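Local coordinates for FACT complex subunit (Chaetomium thermophilum var. thermophilum, PDB 4KHB), which probably helps reorganise nucleosomes as the Spt16 part of the histone chaperone FACT, this piece being its heterodimerising PH-like domain, at residues Ile29-Asn34 and Ser114-Glu119. Residues are numbered along the deposited sequence; the frame is centred on the assembly and turned at random.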
ATOM      1  N   ILE A  29       1.590  15.723  -1.654  1.00 25.61           N
ATOM      2  CA  ILE A  29       1.404  16.271  -2.991  1.00 23.57           C
ATOM      3  C   ILE A  29       2.767  16.668  -3.528  1.00 21.58           C
ATOM      4  O   ILE A  29       3.499  17.420  -2.882  1.00 25.22           O
ATOM      5  CB  ILE A  29       0.475  17.507  -2.996  1.00 19.19           C
ATOM      6  CG1 ILE A  29      -0.801  17.229  -2.193  1.00 22.28           C
ATOM      7  CG2 ILE A  29       0.161  17.944  -4.431  1.00 22.56           C
ATOM      8  CD1 ILE A  29      -1.730  16.221  -2.839  1.00 24.20           C
ATOM      9  N   ASP A  30       3.115  16.149  -4.700  1.00 21.86           N
ATOM     10  CA  ASP A  30       4.389  16.483  -5.313  1.00 23.80           C
ATOM     11  C   ASP A  30       4.073  17.191  -6.613  1.00 24.15           C
ATOM     12  O   ASP A  30       4.055  16.576  -7.684  1.00 18.92           O
ATOM     13  CB  ASP A  30       5.228  15.227  -5.567  1.00 19.34           C
ATOM     14  CG  ASP A  30       6.664  15.553  -5.951  1.00 27.27           C
ATOM     15  OD1 ASP A  30       6.988  16.750  -6.118  1.00 26.94           O
ATOM     16  OD2 ASP A  30       7.471  14.610  -6.084  1.00 25.83           O
ATOM     17  N   GLN A  31       3.809  18.489  -6.500  1.00 22.44           N
ATOM     18  CA  GLN A  31       3.423  19.309  -7.636  1.00 25.40           C
ATOM     19  C   GLN A  31       4.517  19.227  -8.683  1.00 19.97           C
ATOM     20  O   GLN A  31       4.262  19.327  -9.879  1.00 16.81           O
ATOM     21  CB  GLN A  31       3.187  20.767  -7.219  1.00 16.44           C
ATOM     22  CG  GLN A  31       2.201  20.978  -6.070  1.00 21.19           C
ATOM     23  CD  GLN A  31       2.814  20.711  -4.707  1.00 30.04           C
ATOM     24  OE1 GLN A  31       3.964  20.280  -4.604  1.00 26.95           O
ATOM     25  NE2 GLN A  31       2.053  20.978  -3.652  1.00 31.60           N
ATOM     26  N   LYS A  32       5.739  19.014  -8.209  1.00 28.98           N
ATOM     27  CA  LYS A  32       6.909  19.017  -9.059  1.00 25.38           C
ATOM     28  C   LYS A  32       6.871  17.940 -10.124  1.00 26.00           C
ATOM     29  O   LYS A  32       7.270  18.157 -11.271  1.00 20.48           O
ATOM     30  CB  LYS A  32       8.155  18.792  -8.202  1.00 31.24           C
ATOM     31  CG  LYS A  32       9.078  19.983  -8.086  1.00 26.96           C
ATOM     32  CD  LYS A  32       9.307  20.647  -9.414  1.00 40.17           C
ATOM     33  CE  LYS A  32       8.351  21.805  -9.586  1.00 47.60           C
ATOM     34  NZ  LYS A  32       8.984  22.974 -10.133  1.00 45.32           N
ATOM     35  N   ASN A  33       6.369  16.780  -9.733  1.00 20.96           N
ATOM     36  CA  ASN A  33       6.340  15.629 -10.608  1.00 19.96           C
ATOM     37  C   ASN A  33       4.919  15.310 -11.070  1.00 18.73           C
ATOM     38  O   ASN A  33       4.663  14.224 -11.595  1.00 20.38           O
ATOM     39  CB  ASN A  33       6.992  14.441  -9.897  1.00 22.57           C
ATOM     40  CG  ASN A  33       8.485  14.650  -9.671  1.00 25.01           C
ATOM     41  OD1 ASN A  33       9.249  14.851 -10.615  1.00 21.67           O
ATOM     42  ND2 ASN A  33       8.898  14.639  -8.408  1.00 18.66           N
ATOM     43  N   ASN A  34       4.006  16.262 -10.863  1.00 16.33           N
ATOM     44  CA  ASN A  34       2.606  16.109 -11.262  1.00 18.49           C
ATOM     45  C   ASN A  34       2.004  14.858 -10.652  1.00 17.40           C
ATOM     46  O   ASN A  34       1.323  14.091 -11.333  1.00 15.00           O
ATOM     47  CB  ASN A  34       2.449  16.077 -12.790  1.00 19.93           C
ATOM     48  CG  ASN A  34       1.625  17.242 -13.320  1.00 17.80           C
ATOM     49  OD1 ASN A  34       0.801  17.813 -12.604  1.00 25.03           O
ATOM     50  ND2 ASN A  34       1.823  17.578 -14.587  1.00 27.34           N
ATOM     51  N   SER A 114      -7.304  19.843  -7.326  1.00 17.43           N
ATOM     52  CA  SER A 114      -8.191  20.460  -8.305  1.00 25.48           C
ATOM     53  C   SER A 114      -7.419  21.472  -9.144  1.00 23.55           C
ATOM     54  O   SER A 114      -7.620  21.571 -10.354  1.00 24.80           O
ATOM     55  CB  SER A 114      -9.380  21.140  -7.619  1.00 18.88           C
ATOM     56  OG  SER A 114     -10.106  20.232  -6.808  1.00 28.01           O
ATOM     57  N   ASN A 115      -6.535  22.220  -8.488  1.00 24.50           N
ATOM     58  CA  ASN A 115      -5.736  23.244  -9.150  1.00 34.61           C
ATOM     59  C   ASN A 115      -4.690  22.629 -10.079  1.00 26.85           C
ATOM     60  O   ASN A 115      -4.394  23.174 -11.143  1.00 35.47           O
ATOM     61  CB  ASN A 115      -5.084  24.167  -8.108  1.00 27.12           C
ATOM     62  CG  ASN A 115      -4.320  25.322  -8.732  1.00 48.26           C
ATOM     63  OD1 ASN A 115      -4.615  25.749  -9.850  1.00 66.35           O
ATOM     64  ND2 ASN A 115      -3.337  25.839  -8.006  1.00 58.48           N
ATOM     65  N   LEU A 116      -4.131  21.494  -9.663  1.00 22.77           N
ATOM     66  CA  LEU A 116      -3.211  20.725 -10.495  1.00 27.52           C
ATOM     67  C   LEU A 116      -3.949  20.138 -11.698  1.00 26.31           C
ATOM     68  O   LEU A 116      -3.417  20.097 -12.809  1.00 29.54           O
ATOM     69  CB  LEU A 116      -2.552  19.606  -9.679  1.00 23.43           C
ATOM     70  CG  LEU A 116      -1.193  19.922  -9.042  1.00 31.25           C
ATOM     71  CD1 LEU A 116      -0.698  18.778  -8.171  1.00 30.10           C
ATOM     72  CD2 LEU A 116      -0.172  20.241 -10.115  1.00 29.30           C
ATOM     73  N   LYS A 117      -5.121  19.625 -11.500  1.00 27.82           N
ATOM     74  CA  LYS A 117      -5.880  19.008 -12.542  1.00 30.62           C
ATOM     75  C   LYS A 117      -6.222  19.930 -13.675  1.00 31.11           C
ATOM     76  O   LYS A 117      -6.325  19.531 -14.780  1.00 29.38           O
ATOM     77  CB  LYS A 117      -7.157  18.461 -11.931  1.00 22.67           C
ATOM     78  CG  LYS A 117      -8.054  17.752 -12.871  1.00 26.23           C
ATOM     79  CD  LYS A 117      -7.403  16.441 -13.262  1.00 30.95           C
ATOM     80  CE  LYS A 117      -7.420  16.157 -14.733  1.00 24.08           C
ATOM     81  NZ  LYS A 117      -6.437  15.130 -15.044  1.00 26.87           N
ATOM     82  N   ARG A 118      -6.395  21.185 -13.369  1.00 36.05           N
ATOM     83  CA  ARG A 118      -6.832  22.146 -14.345  1.00 39.49           C
ATOM     84  C   ARG A 118      -5.742  22.567 -15.331  1.00 42.91           C
ATOM     85  O   ARG A 118      -5.990  22.664 -16.519  1.00 44.75           O
ATOM     86  CB  ARG A 118      -7.626  23.261 -13.647  1.00 45.10           C
ATOM     87  CG  ARG A 118      -7.108  24.667 -13.676  1.00 47.92           C
ATOM     88  CD  ARG A 118      -7.931  25.534 -12.739  1.00 57.98           C
ATOM     89  NE  ARG A 118      -8.384  24.826 -11.546  1.00 62.80           N
ATOM     90  CZ  ARG A 118      -8.821  25.407 -10.431  1.00 68.81           C
ATOM     91  NH1 ARG A 118      -9.217  24.656  -9.416  1.00 61.96           N
ATOM     92  NH2 ARG A 118      -8.875  26.734 -10.327  1.00 66.13           N
ATOM     93  N   GLU A 119      -4.520  22.674 -14.849  1.00 41.15           N
ATOM     94  CA  GLU A 119      -3.408  22.748 -15.726  1.00 42.86           C
ATOM     95  C   GLU A 119      -3.292  21.496 -16.512  1.00 38.85           C
ATOM     96  O   GLU A 119      -2.948  21.553 -17.646  1.00 45.43           O
ATOM     97  CB  GLU A 119      -2.091  23.002 -14.973  1.00 42.08           C
ATOM     98  CG  GLU A 119      -2.130  24.118 -13.982  1.00 48.44           C
ATOM     99  CD  GLU A 119      -3.124  25.215 -14.340  1.00 61.95           C
ATOM    100  OE1 GLU A 119      -3.134  25.649 -15.502  1.00 59.55           O
ATOM    101  OE2 GLU A 119      -3.903  25.624 -13.470  1.00 62.93           O
TER
HETATM  102  O   HOH W   1      -0.619  19.540 -14.357  1.00 28.75           O
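Leu116 sends its CG to chi1 -94°, away from a staggered value, and from there an extended chi2 carries CD1 outward from the helix, while Ile29 keeps CG2 anti to its own backbone N; together these torsions bring the two methyls to 3.9 Å, Leu116 CD1 to Ile29 CG2. The fold is PH-like: the C-terminal helix 103-121 lies against the beta-sheets of the domain, and here its last turns meet the hairpin in which strand 28-30 leads through a short 3-10 turn into strand 35-40. Leu116 is the one helix residue of 114-119 whose side chain touches the turn, and its two methyls divide the work. CD1 takes Ile29 and also lies 4.2 Å from CA of Gln31, against the start of the 3-10 turn. CD2 faces the far end of the turn, where Asn34 OD1 sits 3.6 Å from it, the side-chain amide oxygen resting on a methyl in van der Waals contact. Ile49 packs against both Leu116 and Asn34, while Ile29 also reaches Ile109 and Ile113 of the same helix.

The turn has its own brace: Asn33 ND2 donates to Asp30 OD2 at 2.7 Å, coming from above the carboxylate plane while the oxygen stays close to the plane of the amide. Tyr12 OH bonds the same Asp30 oxygen. No direct hydrogen bond joins turn to helix within this pair of segments. Instead one water bridges them, giving one proton to Asn34 OD1 at 2.8 Å and the other, over a longer 3.2 Å, to the backbone O of Leu116.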